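Local coordinates for probable exosome complex exonuclease 2 (Methanothermobacter thermautotrophicus, PDB 2WNR), which probably serves as a non-catalytic subunit of the RNA-degrading exosome and contributes to the structuring of the Rrp41 active site, at residues E70-I81 / L123-V134; I216-G224 / M234-L242. All coordinates share one frame; numbering follows the deposited sequence.

Contact 1: E70-I81 / L123-V134; sequences EPFPDTPEMGVI and LEKLCIIEGSKV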
loop_
_atom_site.group_PDB
_atom_site.type_symbol
_atom_site.label_atom_id
_atom_site.label_comp_id
_atom_site.label_asym_id
_atom_site.label_seq_id
_atom_site.Cartn_x
_atom_site.Cartn_y
_atom_site.Cartn_z
ATOM N N GLU A 70 -3.965 16.407 16.969
ATOM C CA GLU A 70 -4.610 17.497 16.225
ATOM C C GLU A 70 -6.082 17.202 15.921
ATOM O O GLU A 70 -6.413 16.096 15.468
ATOM C CB GLU A 70 -3.882 17.753 14.894
ATOM C CG GLU A 70 -2.569 18.531 14.983
ATOM C CD GLU A 70 -1.788 18.529 13.664
ATOM O OE1 GLU A 70 -1.719 17.466 12.989
ATOM O OE2 GLU A 70 -1.223 19.590 13.314
ATOM N N PRO A 71 -6.970 18.181 16.198
ATOM C CA PRO A 71 -8.340 18.188 15.685
ATOM C C PRO A 71 -8.378 18.564 14.204
ATOM O O PRO A 71 -7.403 19.124 13.684
ATOM C CB PRO A 71 -9.014 19.287 16.515
ATOM C CG PRO A 71 -7.895 20.190 16.927
ATOM C CD PRO A 71 -6.774 19.233 17.210
ATOM N N PHE A 72 -9.496 18.269 13.540
ATOM C CA PHE A 72 -9.678 18.623 12.134
ATOM C C PHE A 72 -9.652 20.147 11.928
ATOM O O PHE A 72 -10.138 20.896 12.782
ATOM C CB PHE A 72 -10.967 18.008 11.579
ATOM C CG PHE A 72 -10.953 16.503 11.527
ATOM C CD1 PHE A 72 -10.018 15.819 10.739
ATOM C CD2 PHE A 72 -11.881 15.762 12.251
ATOM C CE1 PHE A 72 -10.001 14.413 10.683
ATOM C CE2 PHE A 72 -11.876 14.346 12.201
ATOM C CZ PHE A 72 -10.933 13.674 11.413
ATOM N N PRO A 73 -9.068 20.609 10.802
ATOM C CA PRO A 73 -8.821 22.039 10.584
ATOM C C PRO A 73 -10.069 22.917 10.695
ATOM O O PRO A 73 -9.956 24.100 11.014
ATOM C CB PRO A 73 -8.273 22.083 9.152
ATOM C CG PRO A 73 -7.673 20.738 8.943
ATOM C CD PRO A 73 -8.592 19.802 9.662
ATOM N N ASP A 74 -11.240 22.337 10.434
ATOM C CA ASP A 74 -12.500 23.085 10.478
ATOM C C ASP A 74 -13.446 22.677 11.621
ATOM O O ASP A 74 -14.615 23.080 11.642
ATOM C CB ASP A 74 -13.210 23.069 9.108
ATOM C CG ASP A 74 -13.366 21.662 8.526
ATOM O OD1 ASP A 74 -12.704 20.707 9.012
ATOM O OD2 ASP A 74 -14.158 21.520 7.563
ATOM N N THR A 75 -12.931 21.884 12.562
ATOM C CA THR A 75 -13.617 21.599 13.831
ATOM C C THR A 75 -12.637 21.688 15.013
ATOM O O THR A 75 -12.475 20.728 15.772
ATOM C CB THR A 75 -14.359 20.224 13.838
ATOM O OG1 THR A 75 -13.489 19.186 13.361
ATOM C CG2 THR A 75 -15.631 20.268 12.993
ATOM N N PRO A 76 -12.011 22.863 15.201
ATOM C CA PRO A 76 -10.905 22.990 16.151
ATOM C C PRO A 76 -11.316 22.773 17.613
ATOM O O PRO A 76 -10.449 22.638 18.484
ATOM C CB PRO A 76 -10.449 24.432 15.946
ATOM C CG PRO A 76 -11.694 25.159 15.555
ATOM C CD PRO A 76 -12.481 24.180 14.724
ATOM N N GLU A 77 -12.623 22.744 17.868
ATOM C CA GLU A 77 -13.173 22.642 19.223
ATOM C C GLU A 77 -13.736 21.243 19.528
ATOM O O GLU A 77 -14.245 21.000 20.630
ATOM C CB GLU A 77 -14.248 23.723 19.442
ATOM C CG GLU A 77 -15.691 23.318 19.068
ATOM C CD GLU A 77 -15.993 23.308 17.566
ATOM O OE1 GLU A 77 -17.196 23.356 17.221
ATOM O OE2 GLU A 77 -15.062 23.248 16.729
ATOM N N MET A 78 -13.635 20.333 18.559
ATOM C CA MET A 78 -14.194 18.995 18.711
ATOM C C MET A 78 -13.124 17.918 18.895
ATOM O O MET A 78 -12.047 17.981 18.296
ATOM C CB MET A 78 -15.106 18.644 17.529
ATOM C CG MET A 78 -16.241 19.636 17.271
ATOM S SD MET A 78 -17.317 19.835 18.706
ATOM C CE MET A 78 -18.820 20.495 17.954
ATOM N N GLY A 79 -13.431 16.942 19.746
ATOM C CA GLY A 79 -12.599 15.756 19.907
ATOM C C GLY A 79 -12.917 14.810 18.761
ATOM O O GLY A 79 -13.910 14.990 18.057
ATOM N N VAL A 80 -12.079 13.803 18.569
ATOM C CA VAL A 80 -12.207 12.930 17.413
ATOM C C VAL A 80 -12.674 11.525 17.795
ATOM O O VAL A 80 -12.258 10.977 18.820
ATOM C CB VAL A 80 -10.876 12.871 16.648
ATOM C CG1 VAL A 80 -10.974 11.926 15.450
ATOM C CG2 VAL A 80 -10.445 14.272 16.217
ATOM N N ILE A 81 -13.551 10.958 16.973
ATOM C CA ILE A 81 -13.878 9.524 17.037
ATOM C C ILE A 81 -13.413 8.853 15.751
ATOM O O ILE A 81 -13.674 9.352 14.662
ATOM C CB ILE A 81 -15.391 9.282 17.229
ATOM C CG1 ILE A 81 -15.817 9.670 18.643
ATOM C CG2 ILE A 81 -15.753 7.817 16.985
ATOM C CD1 ILE A 81 -17.304 9.507 18.914
ATOM N N LEU A 123 -18.193 15.591 21.976
ATOM C CA LEU A 123 -16.846 15.855 21.454
ATOM C C LEU A 123 -16.260 17.208 21.916
ATOM O O LEU A 123 -15.045 17.353 22.033
ATOM C CB LEU A 123 -16.822 15.762 19.919
ATOM C CG LEU A 123 -17.438 14.552 19.197
ATOM C CD1 LEU A 123 -17.372 14.674 17.667
ATOM C CD2 LEU A 123 -16.927 13.182 19.678
ATOM N N GLU A 124 -17.125 18.182 22.186
ATOM C CA GLU A 124 -16.692 19.481 22.705
ATOM C C GLU A 124 -15.944 19.365 24.027
ATOM O O GLU A 124 -15.036 20.150 24.299
ATOM C CB GLU A 124 -17.881 20.423 22.885
ATOM C CG GLU A 124 -18.189 21.283 21.675
ATOM C CD GLU A 124 -19.063 22.472 22.025
ATOM O OE1 GLU A 124 -20.183 22.246 22.536
ATOM O OE2 GLU A 124 -18.631 23.632 21.798
ATOM N N LYS A 125 -16.338 18.389 24.842
ATOM C CA LYS A 125 -15.733 18.176 26.156
ATOM C C LYS A 125 -14.447 17.358 26.063
ATOM O O LYS A 125 -13.736 17.196 27.059
ATOM C CB LYS A 125 -16.726 17.508 27.112
ATOM C CG LYS A 125 -18.005 18.297 27.318
ATOM C CD LYS A 125 -18.685 17.943 28.629
ATOM C CE LYS A 125 -20.055 18.606 28.715
ATOM N NZ LYS A 125 -20.274 19.278 30.028
ATOM N N LEU A 126 -14.159 16.849 24.865
ATOM C CA LEU A 126 -12.923 16.117 24.608
ATOM C C LEU A 126 -11.820 17.048 24.103
ATOM O O LEU A 126 -10.650 16.648 23.994
ATOM C CB LEU A 126 -13.170 14.978 23.622
ATOM C CG LEU A 126 -14.155 13.908 24.103
ATOM C CD1 LEU A 126 -14.191 12.743 23.118
ATOM C CD2 LEU A 126 -13.799 13.408 25.499
ATOM N N CYS A 127 -12.201 18.286 23.797
ATOM C CA CYS A 127 -11.240 19.336 23.505
ATOM C C CYS A 127 -10.217 19.437 24.638
ATOM O O CYS A 127 -10.558 19.206 25.800
ATOM C CB CYS A 127 -11.960 20.682 23.369
ATOM S SG CYS A 127 -11.135 21.843 22.269
ATOM N N ILE A 128 -8.966 19.742 24.299
ATOM C CA ILE A 128 -7.994 20.169 25.311
ATOM C C ILE A 128 -7.562 21.608 25.013
ATOM O O ILE A 128 -7.906 22.509 25.762
ATOM C CB ILE A 128 -6.787 19.208 25.467
ATOM C CG1 ILE A 128 -7.203 17.941 26.217
ATOM C CG2 ILE A 128 -5.643 19.882 26.219
ATOM C CD1 ILE A 128 -7.266 16.712 25.350
ATOM N N ILE A 129 -6.825 21.808 23.920
ATOM C CA ILE A 129 -6.596 23.143 23.376
ATOM C C ILE A 129 -7.206 23.261 21.981
ATOM O O ILE A 129 -6.751 22.608 21.034
ATOM C CB ILE A 129 -5.104 23.520 23.329
ATOM C CG1 ILE A 129 -4.502 23.486 24.741
ATOM C CG2 ILE A 129 -4.937 24.905 22.689
ATOM C CD1 ILE A 129 -2.976 23.545 24.795
ATOM N N GLU A 130 -8.241 24.094 21.882
ATOM C CA GLU A 130 -8.931 24.406 20.627
ATOM C C GLU A 130 -7.950 24.615 19.462
ATOM O O GLU A 130 -7.073 25.493 19.518
ATOM C CB GLU A 130 -9.784 25.659 20.828
ATOM C CG GLU A 130 -11.025 25.824 19.945
ATOM C CD GLU A 130 -11.805 27.116 20.305
ATOM O OE1 GLU A 130 -12.730 27.504 19.551
ATOM O OE2 GLU A 130 -11.489 27.746 21.345
ATOM N N GLY A 131 -8.096 23.789 18.428
ATOM C CA GLY A 131 -7.306 23.910 17.202
ATOM C C GLY A 131 -5.879 23.394 17.267
ATOM O O GLY A 131 -5.014 23.878 16.523
ATOM N N SER A 132 -5.641 22.398 18.130
ATOM C CA SER A 132 -4.291 21.890 18.401
ATOM C C SER A 132 -4.265 20.525 19.104
ATOM O O SER A 132 -3.699 19.573 18.566
ATOM C CB SER A 132 -3.483 22.912 19.214
ATOM O OG SER A 132 -2.120 22.537 19.298
ATOM N N LYS A 133 -4.847 20.442 20.306
ATOM C CA LYS A 133 -4.823 19.206 21.109
ATOM C C LYS A 133 -6.216 18.788 21.568
ATOM O O LYS A 133 -6.909 19.550 22.239
ATOM C CB LYS A 133 -3.903 19.356 22.328
ATOM C CG LYS A 133 -2.432 19.594 22.006
ATOM C CD LYS A 133 -1.660 18.296 21.945
ATOM C CE LYS A 133 -0.164 18.523 21.892
ATOM N NZ LYS A 133 0.267 18.994 20.550
ATOM N N VAL A 134 -6.625 17.583 21.186
ATOM C CA VAL A 134 -7.884 17.005 21.656
ATOM C C VAL A 134 -7.764 15.493 21.867
ATOM O O VAL A 134 -6.816 14.866 21.401
ATOM C CB VAL A 134 -9.106 17.284 20.710
ATOM C CG1 VAL A 134 -9.329 18.776 20.452
ATOM C CG2 VAL A 134 -9.087 16.432 19.434
#
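Gly131 N donates to Pro76 O at 2.6 Å, and Gly79 N reaches Leu123 O at 2.8 Å; the first of these backbone bonds falls inside the turn from Thr75 to Met78, the second just beyond it. Gly79 N comes from above the carbonyl plane of Leu123 while Leu126 N arrives from the opposite face, so one oxygen serves both a local turn and the cross-link.

The apolar contacts gather round Pro71 and Val134. Pro71 lays CG against the backbone, 3.4 Å from Ser132 N, and turns CB to Val134 CG1 at 4.0 Å. Val134 sets CG2 between its own N and carbonyl carbon (CG1 chi1 -56°), which brings that methyl 3.6 Å from Gly79 CA. With an alanine at Pro71, CG and CD are gone, and the backbone at Ser132 would probably lose the ring that covers it, leaving this piece of chain freer to move. Farther on, the side chains of Ile81 and Leu123 cross at about a right angle, CD1 of Ile81 3.8 Å from CD2 of Leu123.

On the outer side Met78 bends at chi2 to put SD 3.4 Å from Glu124 CG. The carboxylates of Glu77 and Glu124 stand nearly perpendicular, 88° apart, without charge contact.

Lys133 and Val134 open strand 133-145, which pairs in parallel with strand 80-87: Val80 bonds through its backbone to Trp135 and Leu137. Leu126 packs on Leu137, and Arg116 of helix 102-117 holds Ile81 O.

Contact 2: I216-G224 / M234-L242; sequences ILTARISIG and MQKGGEGPL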
loop_
_atom_site.group_PDB
_atom_site.type_symbol
_atom_site.label_atom_id
_atom_site.label_comp_id
_atom_site.label_asym_id
_atom_site.label_seq_id
_atom_site.Cartn_x
_atom_site.Cartn_y
_atom_site.Cartn_z
ATOM N N ILE A 216 -29.883 -16.131 2.608
ATOM C CA ILE A 216 -31.013 -16.249 1.688
ATOM C C ILE A 216 -31.927 -15.030 1.623
ATOM O O ILE A 216 -32.866 -15.006 0.809
ATOM C CB ILE A 216 -31.880 -17.477 2.022
ATOM C CG1 ILE A 216 -32.559 -17.290 3.380
ATOM C CG2 ILE A 216 -31.046 -18.757 1.946
ATOM C CD1 ILE A 216 -33.987 -17.710 3.386
ATOM N N LEU A 217 -31.671 -14.033 2.476
ATOM C CA LEU A 217 -32.497 -12.835 2.534
ATOM C C LEU A 217 -32.539 -12.146 1.176
ATOM O O LEU A 217 -31.622 -12.298 0.373
ATOM C CB LEU A 217 -31.998 -11.871 3.619
ATOM C CG LEU A 217 -30.556 -11.326 3.625
ATOM C CD1 LEU A 217 -30.285 -10.367 2.479
ATOM C CD2 LEU A 217 -30.267 -10.644 4.944
ATOM N N THR A 218 -33.627 -11.423 0.916
ATOM C CA THR A 218 -33.753 -10.589 -0.270
ATOM C C THR A 218 -32.979 -9.280 -0.030
ATOM O O THR A 218 -32.200 -8.824 -0.880
ATOM C CB THR A 218 -35.242 -10.306 -0.568
ATOM O OG1 THR A 218 -35.890 -11.523 -0.948
ATOM C CG2 THR A 218 -35.417 -9.263 -1.685
ATOM N N ALA A 219 -33.199 -8.700 1.146
ATOM C CA ALA A 219 -32.578 -7.462 1.546
ATOM C C ALA A 219 -32.615 -7.368 3.060
ATOM O O ALA A 219 -33.284 -8.170 3.733
ATOM C CB ALA A 219 -33.303 -6.316 0.942
ATOM N N ARG A 220 -31.899 -6.390 3.595
ATOM C CA ARG A 220 -31.851 -6.165 5.033
ATOM C C ARG A 220 -31.957 -4.681 5.294
ATOM O O ARG A 220 -31.652 -3.881 4.418
ATOM C CB ARG A 220 -30.530 -6.679 5.610
ATOM C CG ARG A 220 -29.303 -5.958 5.036
ATOM C CD ARG A 220 -28.079 -6.080 5.900
ATOM N NE ARG A 220 -26.948 -6.209 5.039
ATOM C CZ ARG A 220 -25.989 -5.358 4.683
ATOM N NH1 ARG A 220 -25.143 -5.853 3.808
ATOM N NH2 ARG A 220 -25.812 -4.114 5.127
ATOM N N ILE A 221 -32.373 -4.313 6.499
ATOM C CA ILE A 221 -32.376 -2.905 6.915
ATOM C C ILE A 221 -31.980 -2.752 8.392
ATOM O O ILE A 221 -32.526 -3.414 9.267
ATOM C CB ILE A 221 -33.724 -2.187 6.589
ATOM C CG1 ILE A 221 -33.675 -0.721 7.029
ATOM C CG2 ILE A 221 -34.908 -2.927 7.208
ATOM C CD1 ILE A 221 -34.723 0.165 6.396
ATOM N N SER A 222 -30.995 -1.900 8.646
ATOM C CA SER A 222 -30.548 -1.620 10.000
ATOM C C SER A 222 -31.037 -0.251 10.412
ATOM O O SER A 222 -30.877 0.720 9.659
ATOM C CB SER A 222 -29.025 -1.661 10.084
ATOM O OG SER A 222 -28.541 -2.916 9.651
ATOM N N ILE A 223 -31.629 -0.174 11.603
ATOM C CA ILE A 223 -32.127 1.089 12.116
ATOM C C ILE A 223 -31.546 1.419 13.491
ATOM O O ILE A 223 -31.664 0.639 14.432
ATOM C CB ILE A 223 -33.669 1.119 12.132
ATOM C CG1 ILE A 223 -34.209 0.840 10.727
ATOM C CG2 ILE A 223 -34.182 2.474 12.633
ATOM C CD1 ILE A 223 -35.654 0.461 10.700
ATOM N N GLY A 224 -30.898 2.577 13.585
ATOM C CA GLY A 224 -30.395 3.076 14.858
ATOM C C GLY A 224 -31.381 4.057 15.470
ATOM O O GLY A 224 -31.690 5.096 14.870
ATOM N N MET A 234 -29.737 4.738 9.459
ATOM C CA MET A 234 -30.448 3.729 8.693
ATOM C C MET A 234 -29.587 3.223 7.542
ATOM O O MET A 234 -28.839 3.992 6.927
ATOM C CB MET A 234 -31.760 4.283 8.165
ATOM C CG MET A 234 -32.698 3.237 7.609
ATOM S SD MET A 234 -34.277 3.957 7.123
ATOM C CE MET A 234 -35.009 4.252 8.729
ATOM N N GLN A 235 -29.695 1.925 7.252
ATOM C CA GLN A 235 -28.911 1.326 6.186
ATOM C C GLN A 235 -29.599 0.126 5.547
ATOM O O GLN A 235 -29.632 -0.972 6.114
ATOM C CB GLN A 235 -27.518 0.920 6.713
ATOM C CG GLN A 235 -26.573 0.360 5.665
ATOM C CD GLN A 235 -25.815 1.445 4.902
ATOM O OE1 GLN A 235 -26.076 2.642 5.052
ATOM N NE2 GLN A 235 -24.864 1.021 4.073
ATOM N N LYS A 236 -30.125 0.335 4.351
ATOM C CA LYS A 236 -30.637 -0.764 3.540
ATOM C C LYS A 236 -29.452 -1.523 2.962
ATOM O O LYS A 236 -28.492 -0.918 2.482
ATOM C CB LYS A 236 -31.525 -0.223 2.420
ATOM C CG LYS A 236 -32.251 -1.285 1.606
ATOM C CD LYS A 236 -31.564 -1.576 0.290
ATOM C CE LYS A 236 -32.208 -2.747 -0.409
ATOM N NZ LYS A 236 -31.502 -3.072 -1.693
ATOM N N GLY A 237 -29.509 -2.846 3.023
ATOM C CA GLY A 237 -28.468 -3.686 2.432
ATOM C C GLY A 237 -29.080 -4.760 1.565
ATOM O O GLY A 237 -30.304 -4.920 1.555
ATOM N N GLY A 238 -28.240 -5.488 0.834
ATOM C CA GLY A 238 -28.700 -6.647 0.058
ATOM C C GLY A 238 -28.920 -6.297 -1.394
ATOM O O GLY A 238 -28.894 -5.130 -1.763
ATOM N N GLU A 239 -29.144 -7.316 -2.215
ATOM C CA GLU A 239 -29.271 -7.137 -3.652
ATOM C C GLU A 239 -30.714 -6.995 -4.108
ATOM O O GLU A 239 -30.964 -6.596 -5.246
ATOM C CB GLU A 239 -28.600 -8.290 -4.392
ATOM C CG GLU A 239 -27.075 -8.197 -4.466
ATOM C CD GLU A 239 -26.451 -9.261 -5.377
ATOM O OE1 GLU A 239 -25.249 -9.555 -5.185
ATOM O OE2 GLU A 239 -27.152 -9.808 -6.274
ATOM N N GLY A 240 -31.662 -7.327 -3.234
ATOM C CA GLY A 240 -33.089 -7.178 -3.550
ATOM C C GLY A 240 -33.713 -5.904 -2.996
ATOM O O GLY A 240 -33.079 -5.180 -2.240
ATOM N N PRO A 241 -34.969 -5.624 -3.364
ATOM C CA PRO A 241 -35.639 -4.418 -2.912
ATOM C C PRO A 241 -36.414 -4.548 -1.598
ATOM O O PRO A 241 -36.683 -5.651 -1.131
ATOM C CB PRO A 241 -36.620 -4.117 -4.047
ATOM C CG PRO A 241 -36.686 -5.341 -4.887
ATOM C CD PRO A 241 -35.811 -6.388 -4.295
ATOM N N LEU A 242 -36.750 -3.399 -1.016
ATOM C CA LEU A 242 -37.706 -3.296 0.079
ATOM C C LEU A 242 -38.922 -2.507 -0.417
ATOM O O LEU A 242 -38.813 -1.693 -1.348
ATOM C CB LEU A 242 -37.066 -2.552 1.244
ATOM C CG LEU A 242 -36.429 -3.274 2.437
ATOM C CD1 LEU A 242 -35.773 -4.607 2.088
ATOM C CD2 LEU A 242 -35.429 -2.365 3.131
#
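Arg220 and Gly237 face each other as a hydrogen-bonded pair of an antiparallel hairpin whose strand axes run at 171°. Arg220 N meets Gly237 O at 3.0 Å, and Gly237 N returns the bond to Arg220 O at 2.8 Å; Ser222 and Gln235 repeat the pattern two residues along.

The tight part lies on both faces of this ladder. Arg220 places CG between its backbone N and carbonyl carbon (chi1 62°), which folds the chain over its partner and lays the guanidinium flat on Gly237, whose CA sits 3.7 Å above the plane, over its centre. The face of Ile221, Ile223 and Met234 is mainly apolar, with Lys236 at its end. The side chains of Ile221 and Met234 cross obliquely, CD1 of Ile221 3.9 Å from CG of Met234; Ile223 runs side by side with Met234, its CG1 4.0 Å from Met234 CE; Leu242 brings CD2 within 3.9 Å of Ile221 CB. Ala250 and Val251 of helix 244-268 cover this layer.

Past Gly238 the ladder gives way to a looser, partly exposed turn. Thr218 O still takes Gly240 N at 2.8 Å. Lys236, bent at chi2, reaches Gly240 O with NZ at 2.7 Å. That NZ also bonds weakly to Gly238 O and to the backbone of another protein's chain, where Glu239 finds a basic partner.

The face of Arg220, Ser222 and Gln235 is polar: Glu106 receives Arg220 and Gln235, Arg113 meets Gln235 OE1, and Thr197 bonds Ser222. Both ends of the Gln235 amide have partners on the other protein's chain as well, and Met234 and Gln235 pair with a strand there. The Arg220-Glu106 salt bridge probably offsets the arginine's charge, while the sheet runs on across the interface.

In the fold
Contact 1 and contact 2 lie in the first and second 3' exoribonuclease domains of the RNase PH family and do not touch: their centres are 35 Å apart and their nearest atoms about 15 Å. Helix 102-117, in the chain between the two segments of contact 1, sends side chains to both. Their settings differ as well. The centre of contact 1 lies about 24 Å, that of contact 2 about 16 Å, from the centre of the chain. Contact 1 meets no other subunit, whereas contact 2 joins a neighbouring protein through a continued sheet, consistent with the predicted structuring of the Rrp41 site by this non-catalytic subunit.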